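Local structure of transcriptional regulator (NtrC family) (Aquifex aeolicus, 3DZD) at residues 125-133 and 167-175; 153-164 and 291-302. The protein probably activates sigma54-dependent transcription as an ATP-binding AAA+ protein of the NtrC family, under the control of a response regulator receiver domain. One frame throughout, in Å; residues are numbered along the deposited sequence.

Contact 1 of 2, residues 125-133 and 167-175. With ADP (adenosine-5'-diphosphate), chain C.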
loop_
_atom_site.group_PDB
_atom_site.type_symbol
_atom_site.label_atom_id
_atom_site.label_comp_id
_atom_site.label_asym_id
_atom_site.label_seq_id
_atom_site.Cartn_x
_atom_site.Cartn_y
_atom_site.Cartn_z
ATOM N N PRO A 125 3.436 2.571 -5.088
ATOM C CA PRO A 125 2.237 2.712 -5.930
ATOM C C PRO A 125 2.546 3.255 -7.325
ATOM O O PRO A 125 1.822 4.120 -7.820
ATOM C CB PRO A 125 1.378 3.727 -5.159
ATOM C CG PRO A 125 1.974 3.799 -3.786
ATOM C CD PRO A 125 3.429 3.541 -3.982
ATOM N N GLN A 126 3.604 2.743 -7.946
ATOM C CA GLN A 126 4.029 3.187 -9.269
ATOM C C GLN A 126 2.922 3.029 -10.308
ATOM O O GLN A 126 2.998 3.593 -11.398
ATOM C CB GLN A 126 5.268 2.404 -9.714
ATOM C CG GLN A 126 5.050 0.899 -9.805
ATOM C CD GLN A 126 6.200 0.175 -10.481
ATOM O OE1 GLN A 126 7.280 0.737 -10.666
ATOM N NE2 GLN A 126 5.972 -1.079 -10.857
ATOM N N GLU A 127 1.902 2.252 -9.958
ATOM C CA GLU A 127 0.771 1.977 -10.837
ATOM C C GLU A 127 0.427 3.124 -11.787
ATOM O O GLU A 127 0.342 4.278 -11.373
ATOM C CB GLU A 127 -0.461 1.647 -9.994
ATOM C CG GLU A 127 -1.773 1.788 -10.742
ATOM C CD GLU A 127 -2.847 2.459 -9.906
ATOM O OE1 GLU A 127 -2.495 3.132 -8.913
ATOM O OE2 GLU A 127 -4.041 2.320 -10.245
ATOM N N GLU A 128 0.237 2.799 -13.064
ATOM C CA GLU A 128 -0.360 3.734 -14.011
ATOM C C GLU A 128 -1.853 3.460 -14.065
ATOM O O GLU A 128 -2.302 2.354 -13.757
ATOM C CB GLU A 128 0.234 3.584 -15.412
ATOM C CG GLU A 128 1.637 4.143 -15.579
ATOM C CD GLU A 128 2.714 3.082 -15.427
ATOM O OE1 GLU A 128 2.379 1.945 -15.032
ATOM O OE2 GLU A 128 3.895 3.384 -15.710
ATOM N N ILE A 129 -2.624 4.465 -14.457
ATOM C CA ILE A 129 -4.072 4.308 -14.546
ATOM C C ILE A 129 -4.527 4.417 -15.989
ATOM O O ILE A 129 -4.240 5.401 -16.666
ATOM C CB ILE A 129 -4.811 5.361 -13.705
ATOM C CG1 ILE A 129 -4.511 5.166 -12.219
ATOM C CG2 ILE A 129 -6.302 5.279 -13.938
ATOM C CD1 ILE A 129 -4.968 6.321 -11.372
ATOM N N GLU A 130 -5.237 3.398 -16.456
ATOM C CA GLU A 130 -5.736 3.380 -17.823
ATOM C C GLU A 130 -7.093 4.064 -17.899
ATOM O O GLU A 130 -8.042 3.675 -17.220
ATOM C CB GLU A 130 -5.852 1.942 -18.323
ATOM C CG GLU A 130 -4.587 1.112 -18.139
ATOM C CD GLU A 130 -3.573 1.324 -19.251
ATOM O OE1 GLU A 130 -3.914 1.992 -20.255
ATOM O OE2 GLU A 130 -2.437 0.817 -19.118
ATOM N N PHE A 131 -7.179 5.092 -18.730
ATOM C CA PHE A 131 -8.433 5.794 -18.928
ATOM C C PHE A 131 -8.669 5.903 -20.414
ATOM O O PHE A 131 -8.297 6.887 -21.041
ATOM C CB PHE A 131 -8.364 7.175 -18.299
ATOM C CG PHE A 131 -9.659 7.907 -18.325
ATOM C CD1 PHE A 131 -9.690 9.294 -18.283
ATOM C CD2 PHE A 131 -10.853 7.207 -18.404
ATOM C CE1 PHE A 131 -10.893 9.973 -18.304
ATOM C CE2 PHE A 131 -12.061 7.872 -18.431
ATOM C CZ PHE A 131 -12.083 9.262 -18.384
ATOM N N VAL A 132 -9.283 4.877 -20.986
ATOM C CA VAL A 132 -9.334 4.748 -22.435
ATOM C C VAL A 132 -10.537 5.460 -23.046
ATOM O O VAL A 132 -11.657 5.350 -22.542
ATOM C CB VAL A 132 -9.324 3.271 -22.853
ATOM C CG1 VAL A 132 -9.503 3.143 -24.359
ATOM C CG2 VAL A 132 -8.029 2.626 -22.403
ATOM N N GLY A 133 -10.289 6.191 -24.129
ATOM C CA GLY A 133 -11.338 6.903 -24.829
ATOM C C GLY A 133 -10.826 8.089 -25.624
ATOM O O GLY A 133 -10.009 8.881 -25.133
ATOM N N ILE A 167 -12.215 5.625 -11.744
ATOM C CA ILE A 167 -10.993 5.925 -12.482
ATOM C C ILE A 167 -10.726 7.421 -12.499
ATOM O O ILE A 167 -9.597 7.858 -12.285
ATOM C CB ILE A 167 -11.052 5.455 -13.929
ATOM C CG1 ILE A 167 -11.082 3.925 -13.999
ATOM C CG2 ILE A 167 -9.871 6.002 -14.689
ATOM C CD1 ILE A 167 -10.921 3.383 -15.408
ATOM N N VAL A 168 -11.761 8.208 -12.776
ATOM C CA VAL A 168 -11.588 9.645 -12.847
ATOM C C VAL A 168 -11.128 10.174 -11.488
ATOM O O VAL A 168 -10.238 11.028 -11.409
ATOM C CB VAL A 168 -12.883 10.357 -13.278
ATOM C CG1 VAL A 168 -12.679 11.868 -13.272
ATOM C CG2 VAL A 168 -13.323 9.876 -14.649
ATOM N N ALA A 169 -11.739 9.654 -10.428
ATOM C CA ALA A 169 -11.402 10.026 -9.057
ATOM C C ALA A 169 -9.928 9.741 -8.710
ATOM O O ALA A 169 -9.255 10.583 -8.112
ATOM C CB ALA A 169 -12.338 9.334 -8.077
ATOM N N ARG A 170 -9.429 8.568 -9.087
ATOM C CA ARG A 170 -8.015 8.239 -8.878
ATOM C C ARG A 170 -7.100 9.134 -9.691
ATOM O O ARG A 170 -6.039 9.552 -9.220
ATOM C CB ARG A 170 -7.730 6.775 -9.213
ATOM C CG ARG A 170 -8.237 5.809 -8.160
ATOM C CD ARG A 170 -7.865 4.372 -8.479
ATOM N NE ARG A 170 -8.510 3.467 -7.526
ATOM C CZ ARG A 170 -8.055 3.237 -6.294
ATOM N NH1 ARG A 170 -6.944 3.839 -5.870
ATOM N NH2 ARG A 170 -8.705 2.405 -5.489
ATOM N N LEU A 171 -7.511 9.420 -10.920
ATOM C CA LEU A 171 -6.754 10.328 -11.761
ATOM C C LEU A 171 -6.628 11.658 -11.055
ATOM O O LEU A 171 -5.530 12.201 -10.940
ATOM C CB LEU A 171 -7.425 10.502 -13.124
ATOM C CG LEU A 171 -7.303 9.269 -14.030
ATOM C CD1 LEU A 171 -7.999 9.490 -15.374
ATOM C CD2 LEU A 171 -5.833 8.887 -14.237
ATOM N N ILE A 172 -7.756 12.176 -10.570
ATOM C CA ILE A 172 -7.785 13.471 -9.887
ATOM C C ILE A 172 -6.837 13.469 -8.690
ATOM O O ILE A 172 -6.047 14.392 -8.519
ATOM C CB ILE A 172 -9.219 13.834 -9.412
ATOM C CG1 ILE A 172 -10.111 14.216 -10.603
ATOM C CG2 ILE A 172 -9.180 14.961 -8.388
ATOM C CD1 ILE A 172 -11.585 14.276 -10.263
ATOM N N HIS A 173 -6.921 12.431 -7.865
ATOM C CA HIS A 173 -6.032 12.294 -6.722
ATOM C C HIS A 173 -4.574 12.324 -7.185
ATOM O O HIS A 173 -3.778 13.149 -6.729
ATOM C CB HIS A 173 -6.332 11.002 -5.967
ATOM C CG HIS A 173 -5.343 10.692 -4.885
ATOM N ND1 HIS A 173 -5.247 11.437 -3.728
ATOM C CD2 HIS A 173 -4.401 9.723 -4.790
ATOM C CE1 HIS A 173 -4.288 10.940 -2.967
ATOM N NE2 HIS A 173 -3.761 9.897 -3.586
ATOM N N ARG A 174 -4.245 11.427 -8.108
ATOM C CA ARG A 174 -2.923 11.377 -8.726
ATOM C C ARG A 174 -2.381 12.755 -9.117
ATOM O O ARG A 174 -1.257 13.102 -8.768
ATOM C CB ARG A 174 -2.963 10.479 -9.963
ATOM C CG ARG A 174 -1.603 10.193 -10.566
ATOM C CD ARG A 174 -0.803 9.276 -9.661
ATOM N NE ARG A 174 -1.554 8.078 -9.287
ATOM C CZ ARG A 174 -1.492 6.925 -9.948
ATOM N NH1 ARG A 174 -0.714 6.815 -11.016
ATOM N NH2 ARG A 174 -2.205 5.881 -9.542
ATOM N N TYR A 175 -3.178 13.529 -9.848
ATOM C CA TYR A 175 -2.752 14.841 -10.343
ATOM C C TYR A 175 -2.735 15.911 -9.257
ATOM O O TYR A 175 -1.981 16.879 -9.351
ATOM C CB TYR A 175 -3.641 15.303 -11.504
ATOM C CG TYR A 175 -3.512 14.463 -12.759
ATOM C CD1 TYR A 175 -3.404 13.080 -12.683
ATOM C CD2 TYR A 175 -3.517 15.049 -14.020
ATOM C CE1 TYR A 175 -3.290 12.303 -13.824
ATOM C CE2 TYR A 175 -3.408 14.276 -15.171
ATOM C CZ TYR A 175 -3.294 12.903 -15.064
ATOM O OH TYR A 175 -3.186 12.118 -16.193
HETATM P PB ADP C . -18.252 3.196 -11.827
HETATM O O1B ADP C . -17.136 3.603 -10.885
HETATM O O2B ADP C . -19.437 2.542 -11.151
HETATM O O3B ADP C . -18.684 4.272 -12.776
HETATM P PA ADP C . -16.226 1.311 -12.701
HETATM O O1A ADP C . -15.141 2.168 -13.294
HETATM O O2A ADP C . -16.028 0.817 -11.283
HETATM O O3A ADP C . -17.643 2.086 -12.845
HETATM O "O5'" ADP C . -16.429 0.021 -13.640
HETATM C "C5'" ADP C . -15.772 -0.074 -14.897
HETATM C "C4'" ADP C . -14.791 -1.228 -14.944
HETATM O "O4'" ADP C . -14.100 -1.101 -16.181
HETATM C "C3'" ADP C . -13.710 -1.053 -13.898
HETATM O "O3'" ADP C . -13.049 -2.308 -13.706
HETATM C "C2'" ADP C . -12.695 -0.130 -14.518
HETATM O "O2'" ADP C . -11.409 -0.629 -14.145
HETATM C "C1'" ADP C . -12.888 -0.350 -16.004
HETATM N N9 ADP C . -13.021 0.927 -16.736
HETATM C C8 ADP C . -14.064 1.774 -16.648
HETATM N N7 ADP C . -13.909 2.836 -17.462
HETATM C C5 ADP C . -12.736 2.675 -18.097
HETATM C C6 ADP C . -11.963 3.449 -19.092
HETATM N N6 ADP C . -12.439 4.626 -19.579
HETATM N N1 ADP C . -10.787 2.938 -19.501
HETATM C C2 ADP C . -10.325 1.768 -19.020
HETATM N N3 ADP C . -10.966 1.014 -18.110
HETATM C C4 ADP C . -12.156 1.413 -17.621
#

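Contact 2 of 2, residues 153-164 and 291-302. With ADP (adenosine-5'-diphosphate), chain C.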
loop_
_atom_site.group_PDB
_atom_site.type_symbol
_atom_site.label_atom_id
_atom_site.label_comp_id
_atom_site.label_asym_id
_atom_site.label_seq_id
_atom_site.Cartn_x
_atom_site.Cartn_y
_atom_site.Cartn_z
ATOM N N ALA A 153 -11.112 21.950 -3.328
ATOM C CA ALA A 153 -12.568 21.974 -3.436
ATOM C C ALA A 153 -13.099 20.599 -3.850
ATOM O O ALA A 153 -12.473 19.907 -4.652
ATOM C CB ALA A 153 -13.003 23.045 -4.430
ATOM N N PRO A 154 -14.244 20.187 -3.289
ATOM C CA PRO A 154 -14.739 18.843 -3.601
ATOM C C PRO A 154 -15.262 18.729 -5.036
ATOM O O PRO A 154 -15.634 19.724 -5.656
ATOM C CB PRO A 154 -15.870 18.642 -2.586
ATOM C CG PRO A 154 -15.601 19.663 -1.502
ATOM C CD PRO A 154 -15.044 20.830 -2.238
ATOM N N VAL A 155 -15.269 17.510 -5.551
ATOM C CA VAL A 155 -15.724 17.251 -6.905
ATOM C C VAL A 155 -16.833 16.219 -6.873
ATOM O O VAL A 155 -16.709 15.199 -6.211
ATOM C CB VAL A 155 -14.575 16.721 -7.793
ATOM C CG1 VAL A 155 -15.062 16.463 -9.202
ATOM C CG2 VAL A 155 -13.425 17.710 -7.805
ATOM N N LEU A 156 -17.917 16.498 -7.579
ATOM C CA LEU A 156 -19.005 15.551 -7.731
ATOM C C LEU A 156 -18.966 14.992 -9.149
ATOM O O LEU A 156 -19.030 15.740 -10.117
ATOM C CB LEU A 156 -20.357 16.228 -7.472
ATOM C CG LEU A 156 -21.588 15.345 -7.734
ATOM C CD1 LEU A 156 -21.698 14.250 -6.682
ATOM C CD2 LEU A 156 -22.876 16.167 -7.790
ATOM N N ILE A 157 -18.848 13.678 -9.262
ATOM C CA ILE A 157 -18.835 13.013 -10.552
ATOM C C ILE A 157 -20.185 12.343 -10.808
ATOM O O ILE A 157 -20.545 11.402 -10.113
ATOM C CB ILE A 157 -17.725 11.945 -10.612
ATOM C CG1 ILE A 157 -16.380 12.563 -10.221
ATOM C CG2 ILE A 157 -17.662 11.317 -11.985
ATOM C CD1 ILE A 157 -15.268 11.562 -10.093
ATOM N N THR A 158 -20.924 12.836 -11.797
ATOM C CA THR A 158 -22.211 12.247 -12.170
ATOM C C THR A 158 -22.074 11.335 -13.385
ATOM O O THR A 158 -21.311 11.600 -14.311
ATOM C CB THR A 158 -23.293 13.325 -12.464
ATOM O OG1 THR A 158 -23.433 14.186 -11.330
ATOM C CG2 THR A 158 -24.654 12.667 -12.760
ATOM N N GLY A 159 -22.810 10.241 -13.379
ATOM C CA GLY A 159 -22.724 9.299 -14.476
ATOM C C GLY A 159 -23.477 8.046 -14.134
ATOM O O GLY A 159 -23.704 7.763 -12.961
ATOM N N GLU A 160 -23.858 7.292 -15.158
ATOM C CA GLU A 160 -24.524 6.018 -14.958
ATOM C C GLU A 160 -23.561 5.006 -14.352
ATOM O O GLU A 160 -22.349 5.249 -14.272
ATOM C CB GLU A 160 -25.071 5.491 -16.276
ATOM C CG GLU A 160 -26.221 6.296 -16.836
ATOM C CD GLU A 160 -26.853 5.639 -18.055
ATOM O OE1 GLU A 160 -26.280 4.640 -18.556
ATOM O OE2 GLU A 160 -27.924 6.123 -18.507
ATOM N N SER A 161 -24.105 3.869 -13.929
ATOM C CA SER A 161 -23.295 2.835 -13.312
ATOM C C SER A 161 -22.297 2.286 -14.309
ATOM O O SER A 161 -22.616 2.118 -15.488
ATOM C CB SER A 161 -24.171 1.712 -12.783
ATOM O OG SER A 161 -25.085 2.214 -11.831
ATOM N N GLY A 162 -21.088 2.019 -13.827
ATOM C CA GLY A 162 -20.043 1.458 -14.653
ATOM C C GLY A 162 -19.503 2.367 -15.734
ATOM O O GLY A 162 -19.037 1.882 -16.755
ATOM N N THR A 163 -19.542 3.679 -15.529
ATOM C CA THR A 163 -18.977 4.604 -16.525
ATOM C C THR A 163 -17.549 5.088 -16.210
ATOM O O THR A 163 -17.018 5.940 -16.912
ATOM C CB THR A 163 -19.869 5.831 -16.747
ATOM O OG1 THR A 163 -20.154 6.423 -15.486
ATOM C CG2 THR A 163 -21.170 5.437 -17.404
ATOM N N GLY A 164 -16.924 4.542 -15.169
ATOM C CA GLY A 164 -15.541 4.878 -14.890
ATOM C C GLY A 164 -15.356 5.998 -13.885
ATOM O O GLY A 164 -14.308 6.635 -13.846
ATOM N N LEU A 291 -20.399 19.566 -1.770
ATOM C CA LEU A 291 -19.721 18.462 -2.444
ATOM C C LEU A 291 -19.500 18.689 -3.928
ATOM O O LEU A 291 -18.791 17.914 -4.573
ATOM C CB LEU A 291 -20.537 17.186 -2.298
ATOM C CG LEU A 291 -20.580 16.515 -0.934
ATOM C CD1 LEU A 291 -21.581 15.375 -0.959
ATOM C CD2 LEU A 291 -19.204 16.008 -0.574
ATOM N N SER A 292 -20.121 19.729 -4.473
ATOM C CA SER A 292 -20.146 19.917 -5.917
ATOM C C SER A 292 -19.639 21.284 -6.391
ATOM O O SER A 292 -20.104 21.800 -7.403
ATOM C CB SER A 292 -21.558 19.683 -6.444
ATOM O OG SER A 292 -22.451 20.620 -5.881
ATOM N N VAL A 293 -18.683 21.851 -5.658
ATOM C CA VAL A 293 -17.992 23.064 -6.072
ATOM C C VAL A 293 -17.440 22.918 -7.492
ATOM O O VAL A 293 -17.481 23.861 -8.275
ATOM C CB VAL A 293 -16.849 23.407 -5.087
ATOM C CG1 VAL A 293 -16.071 24.605 -5.567
ATOM C CG2 VAL A 293 -17.414 23.665 -3.700
ATOM N N PHE A 294 -16.904 21.734 -7.803
ATOM C CA PHE A 294 -16.624 21.331 -9.180
ATOM C C PHE A 294 -17.448 20.109 -9.549
ATOM O O PHE A 294 -17.738 19.267 -8.707
ATOM C CB PHE A 294 -15.155 20.965 -9.368
ATOM C CG PHE A 294 -14.220 22.114 -9.212
ATOM C CD1 PHE A 294 -14.339 23.232 -10.021
ATOM C CD2 PHE A 294 -13.204 22.067 -8.266
ATOM C CE1 PHE A 294 -13.471 24.298 -9.875
ATOM C CE2 PHE A 294 -12.331 23.122 -8.116
ATOM C CZ PHE A 294 -12.462 24.244 -8.919
ATOM N N GLN A 295 -17.800 19.991 -10.819
ATOM C CA GLN A 295 -18.532 18.819 -11.269
ATOM C C GLN A 295 -17.937 18.267 -12.545
ATOM O O GLN A 295 -17.290 18.985 -13.301
ATOM C CB GLN A 295 -20.005 19.141 -11.499
ATOM C CG GLN A 295 -20.736 19.607 -10.265
ATOM C CD GLN A 295 -22.231 19.562 -10.454
ATOM O OE1 GLN A 295 -22.920 20.572 -10.301
ATOM N NE2 GLN A 295 -22.747 18.384 -10.803
ATOM N N ILE A 296 -18.163 16.976 -12.769
ATOM C CA ILE A 296 -17.786 16.333 -14.006
ATOM C C ILE A 296 -18.902 15.371 -14.334
ATOM O O ILE A 296 -19.387 14.652 -13.454
ATOM C CB ILE A 296 -16.487 15.518 -13.861
ATOM C CG1 ILE A 296 -15.322 16.417 -13.463
ATOM C CG2 ILE A 296 -16.184 14.754 -15.150
ATOM C CD1 ILE A 296 -14.092 15.658 -13.006
ATOM N N TYR A 297 -19.305 15.361 -15.598
ATOM C CA TYR A 297 -20.310 14.432 -16.083
ATOM C C TYR A 297 -19.659 13.411 -17.012
ATOM O O TYR A 297 -19.061 13.788 -18.012
ATOM C CB TYR A 297 -21.410 15.188 -16.836
ATOM C CG TYR A 297 -22.408 14.268 -17.487
ATOM C CD1 TYR A 297 -23.366 13.617 -16.729
ATOM C CD2 TYR A 297 -22.384 14.039 -18.849
ATOM C CE1 TYR A 297 -24.275 12.769 -17.311
ATOM C CE2 TYR A 297 -23.289 13.203 -19.445
ATOM C CZ TYR A 297 -24.236 12.566 -18.674
ATOM O OH TYR A 297 -25.144 11.711 -19.256
ATOM N N LEU A 298 -19.758 12.131 -16.672
ATOM C CA LEU A 298 -19.306 11.065 -17.564
ATOM C C LEU A 298 -20.476 10.530 -18.367
ATOM O O LEU A 298 -21.425 10.012 -17.797
ATOM C CB LEU A 298 -18.699 9.897 -16.773
ATOM C CG LEU A 298 -17.557 10.216 -15.818
ATOM C CD1 LEU A 298 -16.925 8.932 -15.268
ATOM C CD2 LEU A 298 -16.519 11.085 -16.521
ATOM N N PRO A 299 -20.402 10.630 -19.695
ATOM C CA PRO A 299 -21.478 10.138 -20.572
ATOM C C PRO A 299 -21.585 8.608 -20.571
ATOM O O PRO A 299 -20.579 7.939 -20.360
ATOM C CB PRO A 299 -21.042 10.598 -21.970
ATOM C CG PRO A 299 -19.737 11.297 -21.805
ATOM C CD PRO A 299 -19.213 11.071 -20.440
ATOM N N PRO A 300 -22.785 8.061 -20.836
ATOM C CA PRO A 300 -22.906 6.610 -20.999
ATOM C C PRO A 300 -22.017 6.124 -22.129
ATOM O O PRO A 300 -21.652 6.890 -23.030
ATOM C CB PRO A 300 -24.373 6.411 -21.378
ATOM C CG PRO A 300 -25.067 7.663 -20.964
ATOM C CD PRO A 300 -24.062 8.754 -21.067
ATOM N N LEU A 301 -21.660 4.851 -22.067
ATOM C CA LEU A 301 -20.814 4.243 -23.072
ATOM C C LEU A 301 -21.413 4.386 -24.480
ATOM O O LEU A 301 -20.682 4.653 -25.434
ATOM C CB LEU A 301 -20.562 2.774 -22.720
ATOM C CG LEU A 301 -19.833 1.913 -23.749
ATOM C CD1 LEU A 301 -18.530 2.551 -24.182
ATOM C CD2 LEU A 301 -19.595 0.509 -23.169
ATOM N N ARG A 302 -22.734 4.227 -24.598
ATOM C CA ARG A 302 -23.416 4.351 -25.887
ATOM C C ARG A 302 -23.392 5.771 -26.464
ATOM O O ARG A 302 -23.835 5.990 -27.593
ATOM C CB ARG A 302 -24.869 3.876 -25.779
ATOM C CG ARG A 302 -25.722 4.778 -24.927
ATOM C CD ARG A 302 -26.980 4.101 -24.456
ATOM N NE ARG A 302 -27.770 4.951 -23.564
ATOM C CZ ARG A 302 -27.668 4.955 -22.236
ATOM N NH1 ARG A 302 -26.795 4.159 -21.616
ATOM N NH2 ARG A 302 -28.442 5.758 -21.520
HETATM P PB ADP C . -18.252 3.196 -11.827
HETATM O O1B ADP C . -17.136 3.603 -10.885
HETATM O O2B ADP C . -19.437 2.542 -11.151
HETATM O O3B ADP C . -18.684 4.272 -12.776
HETATM P PA ADP C . -16.226 1.311 -12.701
HETATM O O1A ADP C . -15.141 2.168 -13.294
HETATM O O2A ADP C . -16.028 0.817 -11.283
HETATM O O3A ADP C . -17.643 2.086 -12.845
HETATM O "O5'" ADP C . -16.429 0.021 -13.640
HETATM C "C5'" ADP C . -15.772 -0.074 -14.897
HETATM C "C4'" ADP C . -14.791 -1.228 -14.944
HETATM O "O4'" ADP C . -14.100 -1.101 -16.181
HETATM C "C3'" ADP C . -13.710 -1.053 -13.898
HETATM O "O3'" ADP C . -13.049 -2.308 -13.706
HETATM C "C2'" ADP C . -12.695 -0.130 -14.518
HETATM O "O2'" ADP C . -11.409 -0.629 -14.145
HETATM C "C1'" ADP C . -12.888 -0.350 -16.004
HETATM N N9 ADP C . -13.021 0.927 -16.736
HETATM C C8 ADP C . -14.064 1.774 -16.648
HETATM N N7 ADP C . -13.909 2.836 -17.462
HETATM C C5 ADP C . -12.736 2.675 -18.097
HETATM C C6 ADP C . -11.963 3.449 -19.092
HETATM N N6 ADP C . -12.439 4.626 -19.579
HETATM N N1 ADP C . -10.787 2.938 -19.501
HETATM C C2 ADP C . -10.325 1.768 -19.020
HETATM N N3 ADP C . -10.966 1.014 -18.110
HETATM C C4 ADP C . -12.156 1.413 -17.621
HETATM O O HOH W 1 -17.588 15.582 -3.441
HETATM O O HOH W 2 -21.484 16.174 -10.932
HETATM O O HOH W 3 -23.525 8.443 -17.780
#

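Contact 1 of 2, residues 125-133 and 167-175
The ring of Phe131 is met obliquely by three aliphatic tips of helix 165-176, Ile167 CG2, Val168 CG2 and Leu171 CD1, while the adenine amino group N6 of ADP sits at its edge, 3.2 Å from Phe131 CD2. The leucine methyl CD1 comes nearest, 3.4 Å from Phe131 CD1, and Lys142 makes a cation-pi contact with the same ring. The guanidinium of Arg174 has Ile129 CD1 over one face, with Glu127 CD in plane at its edge and Glu127 O near the plane. This is the nucleotide-binding side of the AAA+ domain, where loop 125-133 runs beside the helix that follows the P-loop. Ile129 CD1 reaches Arg174 NH2 (3.3 Å) and Arg170 CB, whereas CG2 touches both Ile167 CG2 and Leu171 CD2, the isoleucine sliding past these two side chains in the opposite direction. The arginine chain bends at chi2 (71°) and again at chi3, which folds NH1 back to donate to Glu127 O at 2.8 Å. Arg174 NH2 adds a salt bridge to Glu127 OE1 (2.8 Å), weak as a hydrogen bond, the two planes lying 58° apart; Glu127 is poorly ordered. Towards the nucleotide, Ile167 CD1 packs over a face of the adenine, 3.2 Å from C4. Val132 reads the purine edge through its backbone: its O accepts from N6, and its N donates to N1 at 2.9 Å and 171°.

Contact 2 of 2, residues 153-164 and 291-302
The P-loop (Walker A) of the AAA+ core, with the strand 155-158 that leads into it, pairs here with the parallel edge strand 294-297. Backbone hydrogen bonds alternate between the strands from Phe294 N to Pro154 O through to Leu298 N to Thr158 O, the last of 2.9 Å. Val155 and Ile296 share one side of the sheet, under helix 136-149, and meet through CG1 and CD1 at 4.0 Å. On the other side Leu156 and Gln295 lie alongside each other, and a water takes a hydrogen bond from Gln295 NE2 while donating to Leu156 O, with Thr158 OG1 as its third partner. Beyond the strands the chain turns round the phosphates, where Gly162 N donates to ADP O2B at 3.2 Å. Thr163 OG1, turned back by a chi1 of 52°, donates to Glu160 O at 2.8 Å and so ties the turn together. Gly164 N makes weak bonds to ADP O3B and O3A. At the outer end Arg302 grips Glu160 end-on, NH1 to OE1 and NH2 to OE2, both 3.1 Å and nearly straight, with Pro300 CB over one guanidinium face; OE1 also accepts from Asn346 ND2. Exchanging Glu160 for a leucine would probably leave the Arg302 charge without its two-bond mate and Asn346 ND2 without this acceptor. Between the diverging backbones another water bridges the gap, accepting from Glu160 N and donating to Leu298 O at 2.6 Å.

Both contacts border the same ADP, at opposite ends: contact 1 holds the adenine, contact 2 the phosphates. Strand 155-158 and helix 165-176 follow each other through the P-loop, so each contact adds a more distant segment to one half of this unit. Contact 1 is a loop laid on a helix, apolar in its middle and ionic at an exposed, poorly ordered end. Contact 2 buries about twice the surface, rests on regular backbone bonding with more buried residues and, like contact 1, has its ion pair at the periphery, here beyond the end of the strands. They meet in the core, where Val168 CG2 touches Leu298 CD1 at 3.8 Å and Ile172 CD1 packs on Ile296 CD1.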